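Local coordinates for protein D-alanyl-lipoteichoic acid synthetase (Streptococcus pneumoniae, PDB 3BMA) that probably takes part in the D-alanylation of lipoteichoic acid during cell-wall biogenesis, as a membrane-associated member of the DltD family, at residues L11-E14 with K15-A18; V203-D206 with K207-K211; K302-Y306 with A307-E311; A334-S337 with K338-G341. The protein carries 1 engineered substitution. One frame throughout, in Å; residues are numbered along the deposited sequence.

Interaction 1 (L11-E14 with K15-A18); sequences LGAE and KRSA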
# COMPACT_ATOMS: atom_id res chain seq x y z
N LEU C 11 1.97 -25.24 -30.62
CA LEU C 11 1.35 -26.56 -30.56
C LEU C 11 2.32 -27.66 -30.10
O LEU C 11 1.93 -28.57 -29.36
CB LEU C 11 0.72 -26.92 -31.91
CG LEU C 11 0.11 -28.30 -32.20
CD1 LEU C 11 -0.97 -28.68 -31.20
CD2 LEU C 11 -0.45 -28.36 -33.62
N GLY C 12 3.58 -27.54 -30.52
CA GLY C 12 4.63 -28.49 -30.16
C GLY C 12 4.92 -28.55 -28.68
O GLY C 12 5.03 -29.64 -28.11
N ALA C 13 5.04 -27.38 -28.05
CA ALA C 13 5.35 -27.27 -26.61
C ALA C 13 4.21 -27.76 -25.73
O ALA C 13 4.45 -28.30 -24.65
CB ALA C 13 5.71 -25.84 -26.26
N GLU C 14 2.99 -27.58 -26.21
CA GLU C 14 1.79 -27.98 -25.48
C GLU C 14 1.56 -29.48 -25.47
O GLU C 14 1.08 -30.02 -24.48
CB GLU C 14 0.57 -27.26 -26.04
CG GLU C 14 0.59 -25.78 -25.78
CD GLU C 14 -0.35 -25.02 -26.67
OE1 GLU C 14 -1.34 -25.61 -27.15
OE2 GLU C 14 -0.08 -23.83 -26.90
N LYS C 15 1.90 -30.14 -26.57
CA LYS C 15 1.80 -31.59 -26.68
C LYS C 15 2.77 -32.29 -25.74
O LYS C 15 2.44 -33.31 -25.14
CB LYS C 15 2.02 -32.05 -28.12
CG LYS C 15 0.84 -31.76 -29.04
CD LYS C 15 1.02 -32.41 -30.40
CE LYS C 15 -0.30 -32.43 -31.17
NZ LYS C 15 -0.13 -32.94 -32.55
N ARG C 16 3.97 -31.71 -25.60
CA ARG C 16 5.00 -32.25 -24.70
C ARG C 16 4.64 -32.07 -23.23
O ARG C 16 4.92 -32.94 -22.41
CB ARG C 16 6.36 -31.64 -25.02
CG ARG C 16 6.85 -31.97 -26.41
CD ARG C 16 8.21 -31.38 -26.71
NE ARG C 16 8.27 -30.97 -28.11
CZ ARG C 16 8.28 -29.71 -28.53
NH1 ARG C 16 8.26 -28.71 -27.66
NH2 ARG C 16 8.33 -29.44 -29.83
N SER C 17 4.01 -30.93 -22.92
CA SER C 17 3.55 -30.63 -21.56
C SER C 17 2.38 -31.52 -21.15
O SER C 17 2.28 -31.93 -19.99
CB SER C 17 3.12 -29.17 -21.46
OG SER C 17 4.17 -28.30 -21.83
N ALA C 18 1.52 -31.83 -22.12
CA ALA C 18 0.31 -32.62 -21.91
C ALA C 18 0.59 -34.04 -21.43
O ALA C 18 -0.19 -34.60 -20.67
CB ALA C 18 -0.51 -32.65 -23.17

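Interaction 2 (V203-D206 with K207-K211); sequences VNYD and KHVAK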
# COMPACT_ATOMS: atom_id res chain seq x y z
N VAL C 203 12.51 -36.32 -24.75
CA VAL C 203 12.74 -37.70 -24.33
C VAL C 203 11.43 -38.30 -23.79
O VAL C 203 11.07 -39.43 -24.12
CB VAL C 203 13.90 -37.79 -23.29
CG1 VAL C 203 13.84 -39.08 -22.46
CG2 VAL C 203 15.25 -37.67 -23.98
N ASN C 204 10.72 -37.50 -23.00
CA ASN C 204 9.47 -37.91 -22.36
C ASN C 204 8.29 -38.11 -23.33
O ASN C 204 7.41 -38.92 -23.07
CB ASN C 204 9.09 -36.93 -21.26
CG ASN C 204 8.32 -37.58 -20.13
OD1 ASN C 204 7.15 -37.93 -20.28
ND2 ASN C 204 8.97 -37.73 -18.98
N TYR C 205 8.29 -37.37 -24.44
CA TYR C 205 7.25 -37.52 -25.46
C TYR C 205 7.44 -38.79 -26.28
O TYR C 205 6.47 -39.49 -26.58
CB TYR C 205 7.19 -36.31 -26.41
CG TYR C 205 5.95 -36.27 -27.28
CD1 TYR C 205 4.80 -35.63 -26.84
CD2 TYR C 205 5.93 -36.86 -28.54
CE1 TYR C 205 3.65 -35.59 -27.62
CE2 TYR C 205 4.79 -36.84 -29.34
CZ TYR C 205 3.65 -36.20 -28.87
OH TYR C 205 2.51 -36.15 -29.63
N ASP C 206 8.69 -39.06 -26.66
CA ASP C 206 9.01 -40.20 -27.52
C ASP C 206 8.82 -41.54 -26.82
O ASP C 206 8.16 -42.43 -27.36
CB ASP C 206 10.42 -40.08 -28.09
CG ASP C 206 10.46 -39.29 -29.39
OD1 ASP C 206 11.16 -39.73 -30.32
OD2 ASP C 206 9.77 -38.24 -29.48
N LYS C 207 9.36 -41.67 -25.61
CA LYS C 207 9.27 -42.91 -24.83
C LYS C 207 7.86 -43.27 -24.35
O LYS C 207 7.58 -44.43 -24.06
CB LYS C 207 10.23 -42.85 -23.63
CG LYS C 207 11.69 -43.11 -23.97
CD LYS C 207 12.55 -43.16 -22.72
CE LYS C 207 14.01 -43.41 -23.07
NZ LYS C 207 14.87 -43.44 -21.85
N HIS C 208 6.98 -42.27 -24.29
CA HIS C 208 5.62 -42.47 -23.79
C HIS C 208 4.53 -42.45 -24.86
O HIS C 208 3.57 -43.21 -24.77
CB HIS C 208 5.30 -41.46 -22.68
CG HIS C 208 6.09 -41.67 -21.42
ND1 HIS C 208 6.56 -40.63 -20.66
CD2 HIS C 208 6.48 -42.81 -20.79
CE1 HIS C 208 7.21 -41.11 -19.61
NE2 HIS C 208 7.17 -42.43 -19.67
N VAL C 209 4.67 -41.58 -25.86
CA VAL C 209 3.64 -41.42 -26.89
C VAL C 209 4.08 -41.92 -28.27
O VAL C 209 3.40 -42.77 -28.86
CB VAL C 209 3.11 -39.96 -26.96
CG1 VAL C 209 2.17 -39.76 -28.15
CG2 VAL C 209 2.38 -39.61 -25.68
N ALA C 210 5.20 -41.40 -28.77
CA ALA C 210 5.64 -41.65 -30.16
C ALA C 210 6.03 -43.10 -30.47
O ALA C 210 5.92 -43.53 -31.63
CB ALA C 210 6.78 -40.70 -30.54
N LYS C 211 6.48 -43.84 -29.46
CA LYS C 211 6.88 -45.24 -29.65
C LYS C 211 5.70 -46.20 -29.79
O LYS C 211 5.82 -47.25 -30.44
CB LYS C 211 7.82 -45.71 -28.52
CG LYS C 211 9.26 -45.16 -28.58
CD LYS C 211 10.16 -45.86 -29.62
CE LYS C 211 10.34 -45.02 -30.89
NZ LYS C 211 11.02 -43.72 -30.65

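Interaction 3 (K302-Y306 with A307-E311); sequences KWMDY and AGLRE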
# COMPACT_ATOMS: atom_id res chain seq x y z
N LYS C 302 -7.07 -60.78 -7.76
CA LYS C 302 -6.14 -61.82 -7.33
C LYS C 302 -5.20 -61.30 -6.24
O LYS C 302 -4.76 -62.07 -5.38
CB LYS C 302 -5.34 -62.38 -8.52
CG LYS C 302 -6.11 -63.40 -9.34
CD LYS C 302 -5.21 -64.18 -10.28
CE LYS C 302 -6.01 -65.17 -11.11
NZ LYS C 302 -5.15 -65.94 -12.05
N TRP C 303 -4.93 -60.00 -6.27
CA TRP C 303 -4.16 -59.34 -5.23
C TRP C 303 -4.98 -59.18 -3.96
O TRP C 303 -4.49 -59.44 -2.86
CB TRP C 303 -3.66 -57.97 -5.71
CG TRP C 303 -3.27 -57.03 -4.60
CD1 TRP C 303 -3.94 -55.91 -4.20
CD2 TRP C 303 -2.14 -57.15 -3.72
NE1 TRP C 303 -3.29 -55.31 -3.15
CE2 TRP C 303 -2.18 -56.05 -2.83
CE3 TRP C 303 -1.09 -58.08 -3.61
CZ2 TRP C 303 -1.22 -55.85 -1.83
CZ3 TRP C 303 -0.13 -57.88 -2.62
CH2 TRP C 303 -0.20 -56.77 -1.74
N MET C 304 -6.23 -58.76 -4.12
CA MET C 304 -7.09 -58.46 -2.98
C MET C 304 -7.57 -59.71 -2.23
O MET C 304 -7.86 -59.66 -1.04
CB MET C 304 -8.23 -57.50 -3.37
CG MET C 304 -9.60 -58.10 -3.68
SD MET C 304 -10.84 -56.79 -3.87
CE MET C 304 -10.53 -56.29 -5.55
N ASP C 305 -7.62 -60.84 -2.95
CA ASP C 305 -7.87 -62.15 -2.34
C ASP C 305 -6.66 -62.59 -1.52
O ASP C 305 -6.82 -63.16 -0.44
CB ASP C 305 -8.18 -63.21 -3.41
CG ASP C 305 -9.58 -63.06 -4.00
OD1 ASP C 305 -10.44 -62.41 -3.37
OD2 ASP C 305 -9.81 -63.62 -5.09
N TYR C 306 -5.47 -62.31 -2.04
CA TYR C 306 -4.21 -62.62 -1.35
C TYR C 306 -4.00 -61.73 -0.12
O TYR C 306 -3.65 -62.23 0.95
CB TYR C 306 -3.01 -62.50 -2.31
CG TYR C 306 -1.71 -62.99 -1.72
CD1 TYR C 306 -1.40 -64.35 -1.70
CD2 TYR C 306 -0.78 -62.10 -1.17
CE1 TYR C 306 -0.21 -64.82 -1.16
CE2 TYR C 306 0.42 -62.56 -0.63
CZ TYR C 306 0.70 -63.92 -0.62
OH TYR C 306 1.88 -64.38 -0.09
N ALA C 307 -4.22 -60.43 -0.29
CA ALA C 307 -4.00 -59.45 0.77
C ALA C 307 -5.15 -59.37 1.78
O ALA C 307 -4.99 -58.79 2.85
CB ALA C 307 -3.70 -58.08 0.19
N GLY C 308 -6.31 -59.93 1.43
CA GLY C 308 -7.45 -59.95 2.34
C GLY C 308 -8.30 -58.69 2.32
O GLY C 308 -9.04 -58.42 3.27
N LEU C 309 -8.18 -57.92 1.24
CA LEU C 309 -8.96 -56.70 1.05
C LEU C 309 -10.40 -57.09 0.69
O LEU C 309 -10.64 -57.72 -0.34
CB LEU C 309 -8.32 -55.85 -0.06
CG LEU C 309 -8.52 -54.34 -0.26
CD1 LEU C 309 -9.80 -53.99 -1.01
CD2 LEU C 309 -8.44 -53.59 1.05
N ARG C 310 -11.33 -56.72 1.56
CA ARG C 310 -12.74 -57.13 1.45
C ARG C 310 -13.49 -56.50 0.27
O ARG C 310 -13.51 -55.27 0.12
CB ARG C 310 -13.47 -56.84 2.77
CG ARG C 310 -12.95 -57.65 3.96
CD ARG C 310 -13.47 -57.10 5.29
NE ARG C 310 -12.81 -55.85 5.68
CZ ARG C 310 -13.20 -55.06 6.68
NH1 ARG C 310 -14.26 -55.37 7.42
NH2 ARG C 310 -12.53 -53.95 6.94
N GLU C 311 -14.11 -57.35 -0.54
CA GLU C 311 -14.93 -56.91 -1.68
C GLU C 311 -16.23 -56.26 -1.23
O GLU C 311 -16.73 -55.35 -1.89
CB GLU C 311 -15.26 -58.09 -2.60
CG GLU C 311 -14.08 -58.61 -3.42
CD GLU C 311 -14.45 -59.75 -4.35
OE1 GLU C 311 -15.53 -59.69 -4.98
OE2 GLU C 311 -13.66 -60.71 -4.47
O HOH W 1 -10.82 -60.41 -1.44

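Interaction 4 (A334-S337 with K338-G341); sequences ADFS and KDGG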
# COMPACT_ATOMS: atom_id res chain seq x y z
N ALA C 334 -18.07 -43.46 -14.82
CA ALA C 334 -17.56 -44.69 -15.42
C ALA C 334 -17.00 -45.60 -14.32
O ALA C 334 -15.82 -45.54 -13.97
CB ALA C 334 -16.50 -44.37 -16.47
N ASP C 335 -17.88 -46.44 -13.78
CA ASP C 335 -17.58 -47.32 -12.66
C ASP C 335 -16.99 -48.64 -13.16
O ASP C 335 -17.65 -49.40 -13.88
CB ASP C 335 -18.87 -47.57 -11.88
CG ASP C 335 -18.64 -48.20 -10.52
OD1 ASP C 335 -19.55 -48.10 -9.67
OD2 ASP C 335 -17.57 -48.79 -10.28
N PHE C 336 -15.75 -48.91 -12.76
CA PHE C 336 -15.05 -50.13 -13.16
C PHE C 336 -14.67 -50.98 -11.95
O PHE C 336 -13.93 -51.95 -12.10
CB PHE C 336 -13.79 -49.81 -13.96
CG PHE C 336 -14.04 -49.01 -15.20
CD1 PHE C 336 -14.68 -49.57 -16.30
CD2 PHE C 336 -13.63 -47.68 -15.27
CE1 PHE C 336 -14.91 -48.83 -17.45
CE2 PHE C 336 -13.86 -46.93 -16.42
CZ PHE C 336 -14.50 -47.50 -17.51
N SER C 337 -15.19 -50.63 -10.78
CA SER C 337 -14.82 -51.27 -9.51
C SER C 337 -15.12 -52.78 -9.41
O SER C 337 -14.55 -53.46 -8.55
CB SER C 337 -15.50 -50.55 -8.35
OG SER C 337 -16.89 -50.82 -8.34
N LYS C 338 -16.01 -53.28 -10.26
CA LYS C 338 -16.31 -54.72 -10.30
C LYS C 338 -15.52 -55.47 -11.38
O LYS C 338 -15.68 -56.68 -11.55
CB LYS C 338 -17.82 -54.96 -10.47
CG LYS C 338 -18.65 -54.66 -9.23
CD LYS C 338 -20.14 -54.80 -9.52
CE LYS C 338 -20.99 -54.54 -8.28
NZ LYS C 338 -22.41 -54.23 -8.65
N ASP C 339 -14.65 -54.75 -12.10
CA ASP C 339 -13.88 -55.33 -13.20
C ASP C 339 -12.45 -55.72 -12.80
O ASP C 339 -11.56 -55.77 -13.66
CB ASP C 339 -13.83 -54.38 -14.40
CG ASP C 339 -15.20 -53.89 -14.83
OD1 ASP C 339 -16.21 -54.59 -14.56
OD2 ASP C 339 -15.28 -52.81 -15.45
N GLY C 340 -12.24 -56.00 -11.52
CA GLY C 340 -10.91 -56.27 -10.99
C GLY C 340 -10.33 -57.63 -11.35
O GLY C 340 -9.11 -57.79 -11.44
N GLY C 341 -11.22 -58.60 -11.56
CA GLY C 341 -10.83 -59.98 -11.87
C GLY C 341 -10.65 -60.27 -13.35
O GLY C 341 -10.45 -61.42 -13.75
O HOH W 2 -12.95 -56.02 -8.32

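Interaction 1 (L11-E14 with K15-A18)
Lys15 N donates to Leu11 O at 3.2 Å, one of the i to i+4 bonds of helix 11-18. Two further rungs follow, Ser17 N to Ala13 O and Ala18 N to Glu14 O, while the rung from Arg16 N to Gly12 O is stretched and weak. Ser17 adds a side-chain bond: with its hydroxyl anti to the carbonyl carbon (chi1 -57°), OG turns back up the helix to give its proton to Ala13 O at 2.8 Å. The hydroxyl and the amide of Ser17 reach that oxygen from opposite faces of its carbonyl plane, and OG is bonded to Gln31 NE2 as well. Arg16, bent at chi3, lays its guanidinium over the Gly12 carbonyl, whose oxygen stands 3.2 Å above the plane and near its centre. The extended Lys15 chain crosses Leu11 obliquely, CE lying 3.8 Å from Leu11 CD1. Glu14, buried, packs on Arg34 and Phe43, its OE1 close to the like-charged Asp38. The chemistry is that of a helix turn reinforced by one serine: Ala13 O is gripped twice, and the Gly12 oxygen, weakly bonded by its own rung, sits against a positively charged plane that probably stabilises it electrostatically.

Interaction 2 (V203-D206 with K207-K211)
Val209 lies over the ring of Tyr205 in a CH-pi contact, its CB 4.2 Å from the ring centroid and only 10° off the normal. The methyl CG1 lies at the phenol end of the ring, 3.9 Å from Tyr205 CZ. Ala210 CB approaches the same ring more loosely, 4.4 Å from CD2. The tyrosine swings there because its CG is anti to the backbone N (chi1 -167°), which carries the ring along the helix to the residue four places on.

The backbone beneath is a widened turn. Tyr205 O accepts from two amides, Val209 N at 2.9 Å and Ala210 N at 3.2 Å, so the ordinary alpha-helical bond is joined by one from five residues on and the turn becomes a pi-type one. A weak bond from Lys211 N to Asp206 O continues the wider spacing. Lys211, folded back on itself, brings NZ to 4.0 Å from Asp206 OD1, too long for a salt bridge but of attractive sign.

Farther out, His208 stacks with Phe55 and makes a weak hydrogen bond through NE2 to Arg54. Helix 202-210 thus sits at the surface, Tyr205 and Val209 resting on Val19 just beyond helix 11-18, and His208 on the loop between strand 43-47 and helix 60-66.

Interaction 3 (K302-Y306 with A307-E311)
Trp303 and Ala307 meet because the tryptophan CG stands anti to its own amide (chi1 160°), sending the indole down the helix over the alanine one turn on. Met304 uses a different torsion, chi1 98°, well off a staggered value, and this throws its chain across the exit of the helix to Leu309 and Glu311. The arrangement is a glycine-terminated helix C-cap resembling a Schellman motif, with a weak six-to-one bond but without its five-to-two partner: Gly308 takes a positive phi of 84°, which glycine adopts without steric cost, and ends the helical path of 301-307.

Ala307 N still makes a good helical bond to Trp303 O, at 2.8 Å. Beyond it, Met304 O receives both Gly308 N and Leu309 N, each bond short in distance but weak in angle. Met304 CB lies 3.7 Å from Leu309 CB across the turn, and the methionine and Glu311 side chains cross at about a right angle, SD touching CG. Ala307 CB sits over the face of the six-membered indole ring, offset toward its rim. Tyr306 OH is hydrogen-bonded to Leu257 O, and Arg310 stands at the N-cap position of helix 311-326, its NH2 bonded to Phe267 O.

The carboxylates of Asp305 and Glu311 come close, OD1 to OE2 3.8 Å, a like-charge approach that Lys301 probably eases through a long, weak ion pair with Glu311. One water lies 2.8 Å from Asp305 OD1 and 2.9 Å from Leu309 O, with more acceptors in reach than protons, so both bonds need not form at once.

Interaction 4 (A334-S337 with K338-G341)
Phe336 and Asp339 face each other across a type I beta turn, and their flat groups meet ring edge to carboxylate oxygen. Asp339 OD2 lies in the plane of the phenyl ring, 3.4 Å from Phe336 CD1, while the carboxylate as a whole is rotated 57° from that plane. The aspartate carries CG anti to its carbonyl carbon (chi1 -52°), the torsion with which OD2 reaches the ring. The backbone beneath is closed by Asp339 N donating to Phe336 O at 2.9 Å, with the amide standing above the carbonyl plane. The carbonyl carbon of Ala334 lies over one face of the phenyl, offset toward the rim, and Ala359 and Pro298 also touch this side chain.

A second aspartate holds the entry to the turn. Asp335 OD2 accepts from Ser337 N at 3.0 Å, met nearly along the C-O axis, and so forms an Asx turn at the end of strand 333-335. Ser337 OG is also near, 2.9 Å from the same Asp335 OD2, but Gln315 OE1 of helix 311-326 competes for its single proton. The other oxygen, Asp335 OD1, is held by a salt bridge to Arg322 of that helix, so both ends of this carboxylate are engaged. A water donates to Ser337 O at 3.0 Å and accepts weakly from Gly340 N.

The two aspartates therefore play unlike parts. Asp335 is fixed by a cation and a backbone amide, which would favour its charged form, whereas Asp339 sets a negative oxygen against the ring's electropositive hydrogen-bearing edge, probably a mildly favourable electrostatic match.

In the fold
From the N terminus the four contacts follow one another in series, none nested in or crossing another, and none closes a long loop, each being local. Interaction 1 spans helix 11-18, ahead of the first strand, and interaction 2 lies on helix 202-210, far along the chain; yet these two touch, Tyr205 packing against the backbone of Lys15 and Arg16, with centres about 12 Å apart. Interaction 3 closes the exit of helix 301-307 and hands the chain to helix 311-326. Interaction 4 then turns the chain after strand 333-335, an edge strand of the parallel sheet, its centre about 14 Å from that of interaction 3. Interactions 1 and 3 lie on opposite sides of the chain's centre.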